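Local coordinates for protein glutathione S-transferase (Agrobacterium tumefaciens, PDB 2YCD) that probably conjugates glutathione to electrophilic compounds, as a bacterial member of the glutathione transferase superfamily linked to herbicide detoxification, at residues K14-P26 with F70-I82. Sequence-based numbering, arbitrary orientation.
Sequences KPNPTITVFERSP and FGQIPSYEQGDLI. With GTB (S-(p-nitrobenzyl)glutathione), chain B.
In the thioredoxin-like domain, strand 18-22 pairs antiparallel with strand 75-78, and the pairing runs on into the glutathione site. T18 and E77 form a hydrogen-bonded pair, T18 N to E77 O and E77 N to T18 O, both 2.9 Å. Beyond it T20 N reaches S75 O, and then a side chain replaces the backbone: with chi1 52° T20 OG1 sits between its own N and carbonyl carbon, where it accepts a hydrogen bond from S75 N at 2.8 Å. T20 O, buried against I73 CB and P74 CB, has no polar partner. At the far end Y76 lays its ring obliquely against P17, CE2 3.4 Å from P17 CB, and its OH donates to Q78 OE1 from above the amide plane. The other branch, NE2, gives P15 O a nearly straight bond of 2.9 Å (166°), holding both ends of the amide. Toward the ligand, I73 CG1 lies over one face of the F22 ring, 4.2 Å from its centroid, while P26 CD covers the opposite face. I73 N and O grip S-(p-nitrobenzyl)glutathione at O2 and N2 (2.8 Å from I73 O to N2), just before cis-proline P74, the antiparallel backbone pairing with the ligand's cysteine part seen in glutathione transferases.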
ATOM      1  N   LYS A  14      -2.035 -18.824  24.574  1.00 33.39           N
ATOM      2  CA  LYS A  14      -2.244 -18.005  23.385  1.00 38.74           C
ATOM      3  C   LYS A  14      -2.466 -18.890  22.164  1.00 27.50           C
ATOM      4  O   LYS A  14      -1.622 -19.717  21.830  1.00 29.13           O
ATOM      5  CB  LYS A  14      -1.059 -17.079  23.163  1.00 34.76           C
ATOM      6  N   PRO A  15      -3.605 -18.717  21.488  1.00 31.03           N
ATOM      7  CA  PRO A  15      -3.911 -19.593  20.356  1.00 20.75           C
ATOM      8  C   PRO A  15      -3.107 -19.222  19.113  1.00 18.32           C
ATOM      9  O   PRO A  15      -2.950 -18.039  18.801  1.00 20.95           O
ATOM     10  CB  PRO A  15      -5.397 -19.335  20.124  1.00 31.96           C
ATOM     11  CG  PRO A  15      -5.611 -17.953  20.581  1.00 23.55           C
ATOM     12  CD  PRO A  15      -4.665 -17.723  21.726  1.00 37.95           C
ATOM     13  N   ASN A  16      -2.593 -20.228  18.417  1.00 11.79           N
ATOM     14  CA  ASN A  16      -1.998 -20.046  17.094  1.00 11.19           C
ATOM     15  C   ASN A  16      -2.985 -19.349  16.163  1.00  9.80           C
ATOM     16  O   ASN A  16      -4.182 -19.585  16.255  1.00 10.99           O
ATOM     17  CB  ASN A  16      -1.695 -21.417  16.490  1.00 10.46           C
ATOM     18  CG  ASN A  16      -0.659 -22.208  17.272  1.00 11.78           C
ATOM     19  OD1 ASN A  16       0.155 -21.659  18.028  1.00 12.91           O
ATOM     20  ND2 ASN A  16      -0.685 -23.520  17.082  1.00 11.77           N
ATOM     21  N   PRO A  17      -2.489 -18.500  15.256  1.00 10.08           N
ATOM     22  CA  PRO A  17      -3.373 -17.892  14.268  1.00  9.43           C
ATOM     23  C   PRO A  17      -3.683 -18.843  13.102  1.00  8.83           C
ATOM     24  O   PRO A  17      -2.955 -19.816  12.844  1.00  9.68           O
ATOM     25  CB  PRO A  17      -2.553 -16.695  13.778  1.00 10.90           C
ATOM     26  CG  PRO A  17      -1.150 -17.182  13.851  1.00 10.61           C
ATOM     27  CD  PRO A  17      -1.096 -18.040  15.113  1.00  9.66           C
ATOM     28  N   THR A  18      -4.793 -18.555  12.428  1.00  9.32           N
ATOM     29  CA  THR A  18      -5.235 -19.279  11.248  1.00  9.08           C
ATOM     30  C   THR A  18      -5.334 -18.293  10.078  1.00  9.69           C
ATOM     31  O   THR A  18      -5.932 -17.226  10.213  1.00 10.31           O
ATOM     32  CB  THR A  18      -6.610 -19.934  11.474  1.00  9.87           C
ATOM     33  OG1 THR A  18      -6.490 -20.869  12.554  1.00 11.38           O
ATOM     34  CG2 THR A  18      -7.073 -20.664  10.211  1.00 12.32           C
ATOM     35  N   ILE A  19      -4.729 -18.639   8.950  1.00  8.73           N
ATOM     36  CA  ILE A  19      -4.784 -17.783   7.775  0.69  9.14           C
ATOM     37  C   ILE A  19      -5.525 -18.450   6.627  1.00  9.04           C
ATOM     38  O   ILE A  19      -5.493 -19.676   6.474  1.00 11.05           O
ATOM     39  CB  ILE A  19      -3.390 -17.341   7.332  0.69 12.35           C
ATOM     40  CG1 ILE A  19      -2.604 -18.513   6.781  0.69  8.19           C
ATOM     41  CG2 ILE A  19      -2.653 -16.644   8.503  0.69 10.79           C
ATOM     42  CD1 ILE A  19      -1.250 -18.101   6.212  0.69 11.89           C
ATOM     43  N   THR A  20      -6.225 -17.660   5.834  1.00  9.34           N
ATOM     44  CA  THR A  20      -6.903 -18.223   4.668  1.00 10.06           C
ATOM     45  C   THR A  20      -5.995 -18.196   3.451  1.00  9.60           C
ATOM     46  O   THR A  20      -5.195 -17.261   3.262  1.00 12.05           O
ATOM     47  CB  THR A  20      -8.203 -17.484   4.344  1.00 10.24           C
ATOM     48  OG1 THR A  20      -7.919 -16.079   4.248  1.00 11.75           O
ATOM     49  CG2 THR A  20      -9.280 -17.739   5.421  1.00 13.96           C
ATOM     50  N   VAL A  21      -6.114 -19.237   2.629  1.00  9.21           N
ATOM     51  CA  VAL A  21      -5.256 -19.442   1.458  1.00 11.05           C
ATOM     52  C   VAL A  21      -6.101 -20.088   0.363  1.00 11.49           C
ATOM     53  O   VAL A  21      -7.185 -20.597   0.649  1.00 11.54           O
ATOM     54  CB  VAL A  21      -4.051 -20.368   1.770  1.00 11.07           C
ATOM     55  CG1 VAL A  21      -3.269 -19.848   2.981  1.00 11.72           C
ATOM     56  CG2 VAL A  21      -4.505 -21.822   1.997  1.00 13.12           C
ATOM     57  N   PHE A  22      -5.637 -20.039  -0.884  1.00 11.53           N
ATOM     58  CA  PHE A  22      -6.329 -20.742  -1.969  1.00 12.43           C
ATOM     59  C   PHE A  22      -6.245 -22.253  -1.748  1.00 11.25           C
ATOM     60  O   PHE A  22      -5.179 -22.786  -1.434  1.00 12.78           O
ATOM     61  CB  PHE A  22      -5.670 -20.471  -3.333  1.00 13.12           C
ATOM     62  CG  PHE A  22      -5.883 -19.087  -3.892  1.00 12.36           C
ATOM     63  CD1 PHE A  22      -7.115 -18.702  -4.402  1.00 12.90           C
ATOM     64  CD2 PHE A  22      -4.813 -18.214  -3.999  1.00 11.18           C
ATOM     65  CE1 PHE A  22      -7.292 -17.443  -4.963  1.00 14.91           C
ATOM     66  CE2 PHE A  22      -4.976 -16.947  -4.549  1.00 13.60           C
ATOM     67  CZ  PHE A  22      -6.214 -16.559  -5.035  1.00 14.07           C
ATOM     68  N   GLU A  23      -7.358 -22.950  -1.945  1.00 13.07           N
ATOM     69  CA  GLU A  23      -7.308 -24.405  -2.061  1.00 15.90           C
ATOM     70  C   GLU A  23      -6.517 -24.825  -3.302  1.00 13.05           C
ATOM     71  O   GLU A  23      -5.697 -25.735  -3.233  1.00 16.01           O
ATOM     72  CB  GLU A  23      -8.721 -24.986  -2.087  1.00 16.71           C
ATOM     73  CG  GLU A  23      -8.761 -26.504  -2.038  1.00 20.53           C
ATOM     74  CD  GLU A  23     -10.178 -27.022  -1.935  1.00 37.85           C
ATOM     75  OE1 GLU A  23     -11.018 -26.595  -2.751  1.00 32.75           O
ATOM     76  OE2 GLU A  23     -10.453 -27.838  -1.027  1.00 48.39           O
ATOM     77  N   ARG A  24      -6.779 -24.165  -4.425  1.00 12.75           N
ATOM     78  CA  ARG A  24      -6.051 -24.433  -5.672  1.00 17.91           C
ATOM     79  C   ARG A  24      -5.464 -23.140  -6.212  1.00 16.37           C
ATOM     80  O   ARG A  24      -6.077 -22.473  -7.041  1.00 20.94           O
ATOM     81  CB  ARG A  24      -6.983 -25.079  -6.714  1.00 20.26           C
ATOM     82  CG  ARG A  24      -7.470 -26.466  -6.315  1.00 34.17           C
ATOM     83  CD  ARG A  24      -8.652 -26.897  -7.169  1.00 46.49           C
ATOM     84  NE  ARG A  24      -9.378 -28.029  -6.596  1.00 56.71           N
ATOM     85  CZ  ARG A  24      -9.130 -29.309  -6.860  1.00 55.64           C
ATOM     86  NH1 ARG A  24      -8.162 -29.656  -7.700  1.00 60.35           N
ATOM     87  NH2 ARG A  24      -9.861 -30.248  -6.280  0.41 51.81           N
ATOM     88  N   SER A  25      -4.268 -22.787  -5.741  1.00 14.61           N
ATOM     89  CA  SER A  25      -3.680 -21.497  -6.092  1.00 16.45           C
ATOM     90  C   SER A  25      -3.369 -21.376  -7.577  1.00 16.14           C
ATOM     91  O   SER A  25      -2.871 -22.318  -8.188  1.00 19.80           O
ATOM     92  CB  SER A  25      -2.407 -21.248  -5.303  1.00 15.15           C
ATOM     93  OG  SER A  25      -1.922 -19.954  -5.588  1.00 18.36           O
ATOM     94  N   PRO A  26      -3.654 -20.200  -8.152  1.00 17.66           N
ATOM     95  CA  PRO A  26      -3.378 -19.977  -9.576  1.00 20.45           C
ATOM     96  C   PRO A  26      -1.892 -19.737  -9.855  1.00 23.42           C
ATOM     97  O   PRO A  26      -1.526 -19.466 -10.995  1.00 24.55           O
ATOM     98  CB  PRO A  26      -4.206 -18.729  -9.902  1.00 22.77           C
ATOM     99  CG  PRO A  26      -4.342 -18.004  -8.591  1.00 27.07           C
ATOM    100  CD  PRO A  26      -4.402 -19.090  -7.538  1.00 18.69           C
ATOM    101  N   PHE A  70     -13.405  -7.827   0.881  1.00 10.10           N
ATOM    102  CA  PHE A  70     -13.312  -7.758  -0.567  1.00  9.70           C
ATOM    103  C   PHE A  70     -13.233  -9.146  -1.201  1.00 11.52           C
ATOM    104  O   PHE A  70     -12.935  -9.272  -2.397  1.00 12.02           O
ATOM    105  CB  PHE A  70     -12.105  -6.874  -0.925  1.00 11.09           C
ATOM    106  CG  PHE A  70     -12.186  -5.519  -0.272  1.00  8.75           C
ATOM    107  CD1 PHE A  70     -13.040  -4.565  -0.771  1.00 11.09           C
ATOM    108  CD2 PHE A  70     -11.494  -5.241   0.897  1.00  9.54           C
ATOM    109  CE1 PHE A  70     -13.182  -3.339  -0.155  1.00 12.24           C
ATOM    110  CE2 PHE A  70     -11.618  -4.004   1.525  1.00 10.78           C
ATOM    111  CZ  PHE A  70     -12.470  -3.040   0.987  1.00 10.67           C
ATOM    112  N   GLY A  71     -13.500 -10.177  -0.393  1.00  9.99           N
ATOM    113  CA  GLY A  71     -13.562 -11.548  -0.883  1.00 13.31           C
ATOM    114  C   GLY A  71     -12.240 -12.098  -1.384  1.00 14.35           C
ATOM    115  O   GLY A  71     -12.215 -12.922  -2.309  1.00 17.24           O
ATOM    116  N   GLN A  72     -11.141 -11.651  -0.774  1.00 11.76           N
ATOM    117  CA  GLN A  72      -9.814 -12.065  -1.195  1.00 10.22           C
ATOM    118  C   GLN A  72      -9.086 -12.772  -0.056  1.00 11.00           C
ATOM    119  O   GLN A  72      -9.563 -12.800   1.080  1.00 12.77           O
ATOM    120  CB  GLN A  72      -9.007 -10.851  -1.673  1.00 10.50           C
ATOM    121  CG  GLN A  72      -9.589 -10.231  -2.944  1.00 12.19           C
ATOM    122  CD  GLN A  72      -8.641  -9.293  -3.634  1.00 13.09           C
ATOM    123  OE1 GLN A  72      -8.230  -8.280  -3.060  1.00 13.99           O
ATOM    124  NE2 GLN A  72      -8.304  -9.604  -4.886  1.00 13.58           N
ATOM    125  N   ILE A  73      -7.921 -13.336  -0.364  1.00  9.60           N
ATOM    126  CA  ILE A  73      -7.029 -13.886   0.673  1.00 10.10           C
ATOM    127  C   ILE A  73      -5.719 -13.072   0.672  1.00  8.57           C
ATOM    128  O   ILE A  73      -5.366 -12.463  -0.337  1.00  9.22           O
ATOM    129  CB  ILE A  73      -6.779 -15.419   0.481  1.00 10.17           C
ATOM    130  CG1 ILE A  73      -6.048 -15.739  -0.835  1.00 11.82           C
ATOM    131  CG2 ILE A  73      -8.097 -16.189   0.523  1.00 11.97           C
ATOM    132  CD1 ILE A  73      -4.521 -15.719  -0.722  1.00 12.80           C
ATOM    133  N   PRO A  74      -4.990 -13.050   1.792  1.00  8.24           N
ATOM    134  CA  PRO A  74      -5.251 -13.752   3.056  1.00  8.03           C
ATOM    135  C   PRO A  74      -5.995 -12.935   4.107  1.00  9.51           C
ATOM    136  O   PRO A  74      -5.968 -11.706   4.116  1.00  9.65           O
ATOM    137  CB  PRO A  74      -3.837 -14.020   3.580  1.00  7.32           C
ATOM    138  CG  PRO A  74      -3.045 -12.817   3.112  1.00  9.42           C
ATOM    139  CD  PRO A  74      -3.646 -12.420   1.776  1.00  8.66           C
ATOM    140  N   SER A  75      -6.667 -13.636   5.008  1.00 10.13           N
ATOM    141  CA  SER A  75      -7.096 -13.050   6.271  1.00  9.21           C
ATOM    142  C   SER A  75      -6.396 -13.829   7.372  1.00  9.13           C
ATOM    143  O   SER A  75      -5.808 -14.889   7.115  1.00  9.10           O
ATOM    144  CB  SER A  75      -8.628 -13.128   6.425  1.00 12.22           C
ATOM    145  OG  SER A  75      -9.093 -14.467   6.407  1.00 15.22           O
ATOM    146  N   TYR A  76      -6.490 -13.314   8.588  1.00  9.30           N
ATOM    147  CA  TYR A  76      -5.760 -13.809   9.744  1.00  8.45           C
ATOM    148  C   TYR A  76      -6.731 -13.789  10.917  1.00 10.32           C
ATOM    149  O   TYR A  76      -7.347 -12.761  11.189  1.00 11.60           O
ATOM    150  CB  TYR A  76      -4.586 -12.857   9.994  1.00 10.81           C
ATOM    151  CG  TYR A  76      -3.755 -13.039  11.246  1.00 10.17           C
ATOM    152  CD1 TYR A  76      -4.182 -12.522  12.473  1.00 11.53           C
ATOM    153  CD2 TYR A  76      -2.509 -13.628  11.190  1.00 11.94           C
ATOM    154  CE1 TYR A  76      -3.393 -12.639  13.610  1.00 14.31           C
ATOM    155  CE2 TYR A  76      -1.716 -13.743  12.325  1.00 13.86           C
ATOM    156  CZ  TYR A  76      -2.163 -13.250  13.521  1.00 14.45           C
ATOM    157  OH  TYR A  76      -1.357 -13.384  14.636  1.00 18.06           O
ATOM    158  N   GLU A  77      -6.867 -14.917  11.604  1.00 10.13           N
ATOM    159  CA  GLU A  77      -7.769 -15.018  12.747  1.00 11.70           C
ATOM    160  C   GLU A  77      -7.020 -15.572  13.926  1.00 13.83           C
ATOM    161  O   GLU A  77      -6.355 -16.594  13.821  1.00 13.33           O
ATOM    162  CB  GLU A  77      -8.977 -15.889  12.411  1.00 15.24           C
ATOM    163  CG  GLU A  77      -9.879 -16.185  13.601  1.00 19.37           C
ATOM    164  CD  GLU A  77     -11.148 -16.949  13.215  1.00 31.90           C
ATOM    165  OE1 GLU A  77     -11.103 -17.768  12.268  1.00 31.53           O
ATOM    166  OE2 GLU A  77     -12.190 -16.738  13.876  1.00 32.84           O
ATOM    167  N   GLN A  78      -7.134 -14.892  15.062  1.00 13.50           N
ATOM    168  CA  GLN A  78      -6.466 -15.322  16.281  1.00 14.03           C
ATOM    169  C   GLN A  78      -7.314 -14.891  17.467  1.00 15.54           C
ATOM    170  O   GLN A  78      -7.388 -13.706  17.807  1.00 15.32           O
ATOM    171  CB  GLN A  78      -5.075 -14.714  16.348  1.00 15.21           C
ATOM    172  CG  GLN A  78      -4.220 -15.254  17.472  1.00 20.02           C
ATOM    173  CD  GLN A  78      -2.819 -14.697  17.429  1.00 24.42           C
ATOM    174  OE1 GLN A  78      -2.600 -13.574  16.968  1.00 30.32           O
ATOM    175  NE2 GLN A  78      -1.858 -15.479  17.891  1.00 22.67           N
ATOM    176  N   GLY A  79      -7.990 -15.854  18.079  1.00 19.00           N
ATOM    177  CA  GLY A  79      -8.964 -15.495  19.100  1.00 22.09           C
ATOM    178  C   GLY A  79      -9.994 -14.537  18.512  1.00 14.83           C
ATOM    179  O   GLY A  79     -10.573 -14.812  17.450  1.00 21.03           O
ATOM    180  N   ASP A  80     -10.217 -13.411  19.188  1.00 19.01           N
ATOM    181  CA  ASP A  80     -11.228 -12.452  18.773  1.00 21.31           C
ATOM    182  C   ASP A  80     -10.751 -11.568  17.640  1.00 18.53           C
ATOM    183  O   ASP A  80     -11.550 -10.848  17.045  1.00 18.72           O
ATOM    184  CB  ASP A  80     -11.636 -11.547  19.946  1.00 19.89           C
ATOM    185  CG  ASP A  80     -12.525 -12.241  20.960  1.00 31.29           C
ATOM    186  OD1 ASP A  80     -13.051 -13.319  20.656  1.00 29.71           O
ATOM    187  OD2 ASP A  80     -12.702 -11.668  22.055  1.00 34.48           O
ATOM    188  N   LEU A  81      -9.450 -11.595  17.372  1.00 16.39           N
ATOM    189  CA  LEU A  81      -8.871 -10.715  16.358  1.00 15.39           C
ATOM    190  C   LEU A  81      -9.007 -11.311  14.962  1.00 11.35           C
ATOM    191  O   LEU A  81      -8.595 -12.444  14.719  1.00 13.09           O
ATOM    192  CB  LEU A  81      -7.385 -10.451  16.635  1.00 14.63           C
ATOM    193  CG  LEU A  81      -6.675  -9.529  15.629  1.00 17.48           C
ATOM    194  CD1 LEU A  81      -7.288  -8.140  15.582  1.00 18.34           C
ATOM    195  CD2 LEU A  81      -5.196  -9.430  15.946  1.00 21.33           C
ATOM    196  N   ILE A  82      -9.615 -10.551  14.068  1.00 12.31           N
ATOM    197  CA  ILE A  82      -9.623 -10.885  12.650  1.00 12.07           C
ATOM    198  C   ILE A  82      -8.990  -9.705  11.917  1.00 11.27           C
ATOM    199  O   ILE A  82      -9.394  -8.537  12.099  1.00 12.08           O
ATOM    200  CB  ILE A  82     -11.047 -11.125  12.116  1.00 14.40           C
ATOM    201  CG1 ILE A  82     -11.689 -12.306  12.851  1.00 21.63           C
ATOM    202  CG2 ILE A  82     -11.020 -11.386  10.604  1.00 16.24           C
ATOM    203  CD1 ILE A  82     -13.099 -12.627  12.406  1.00 34.30           C
TER
HETATM  204  N1  GTB B 501      -4.370  -5.748  -0.618  1.00  8.55           N
HETATM  205  CA1 GTB B 501      -4.662  -7.172  -0.403  1.00  7.62           C
HETATM  206  C1  GTB B 501      -3.577  -7.804   0.430  1.00  7.97           C
HETATM  207  O11 GTB B 501      -2.404  -7.427   0.223  1.00  8.73           O
HETATM  208  O12 GTB B 501      -3.881  -8.682   1.273  1.00  9.39           O
HETATM  209  CB1 GTB B 501      -4.816  -7.850  -1.774  1.00  9.19           C
HETATM  210  CG1 GTB B 501      -5.261  -9.302  -1.623  1.00 11.16           C
HETATM  211  CD1 GTB B 501      -5.307 -10.022  -2.957  1.00 10.41           C
HETATM  212  OE1 GTB B 501      -5.033  -9.412  -3.990  1.00 12.95           O
HETATM  213  N2  GTB B 501      -5.635 -11.312  -2.917  1.00  9.57           N
HETATM  214  CA2 GTB B 501      -5.704 -12.139  -4.123  1.00 10.07           C
HETATM  215  C2  GTB B 501      -7.012 -12.861  -4.229  1.00 12.39           C
HETATM  216  O2  GTB B 501      -7.590 -13.301  -3.238  1.00 10.83           O
HETATM  217  CB2 GTB B 501      -4.645 -13.253  -4.019  1.00  9.79           C
HETATM  218  SG2 GTB B 501      -2.976 -12.693  -4.061  1.00 12.60           S
HETATM  219  N3  GTB B 501      -7.493 -13.013  -5.464  1.00 13.82           N
HETATM  220  CA3 GTB B 501      -8.708 -13.739  -5.791  1.00 15.52           C
HETATM  221  C3  GTB B 501      -9.841 -12.864  -6.244  1.00 23.30           C
HETATM  222  O31 GTB B 501      -9.648 -11.643  -6.403  1.00 26.19           O
HETATM  223  O32 GTB B 501     -10.940 -13.433  -6.436  1.00 26.57           O
HETATM  224  C'  GTB B 501      -2.715 -12.052  -5.688  1.00 14.42           C
HETATM  225  C1' GTB B 501      -2.095 -13.063  -6.616  1.00 18.44           C
HETATM  226  C2' GTB B 501      -2.899 -13.842  -7.432  1.00 26.49           C
HETATM  227  C3' GTB B 501      -2.317 -14.770  -8.294  1.00 28.95           C
HETATM  228  C4' GTB B 501      -0.931 -14.908  -8.337  1.00 21.26           C
HETATM  229  N41 GTB B 501      -0.344 -15.838  -9.215  1.00 28.38           N
HETATM  230  O41 GTB B 501       0.876 -15.902  -9.348  1.00 21.74           O
HETATM  231  O42 GTB B 501      -1.068 -16.573  -9.858  1.00 29.56           O
HETATM  232  C5' GTB B 501      -0.133 -14.117  -7.523  1.00 22.01           C
HETATM  233  C6' GTB B 501      -0.712 -13.188  -6.663  1.00 18.20           C
HETATM  234  O   HOH W   1      -6.671 -19.515  14.923  1.00 16.50           O
HETATM  235  O   HOH W   2      -8.362 -16.171   8.687  1.00 16.92           O
HETATM  236  O   HOH W   3      -9.582 -14.325   3.486  1.00 19.46           O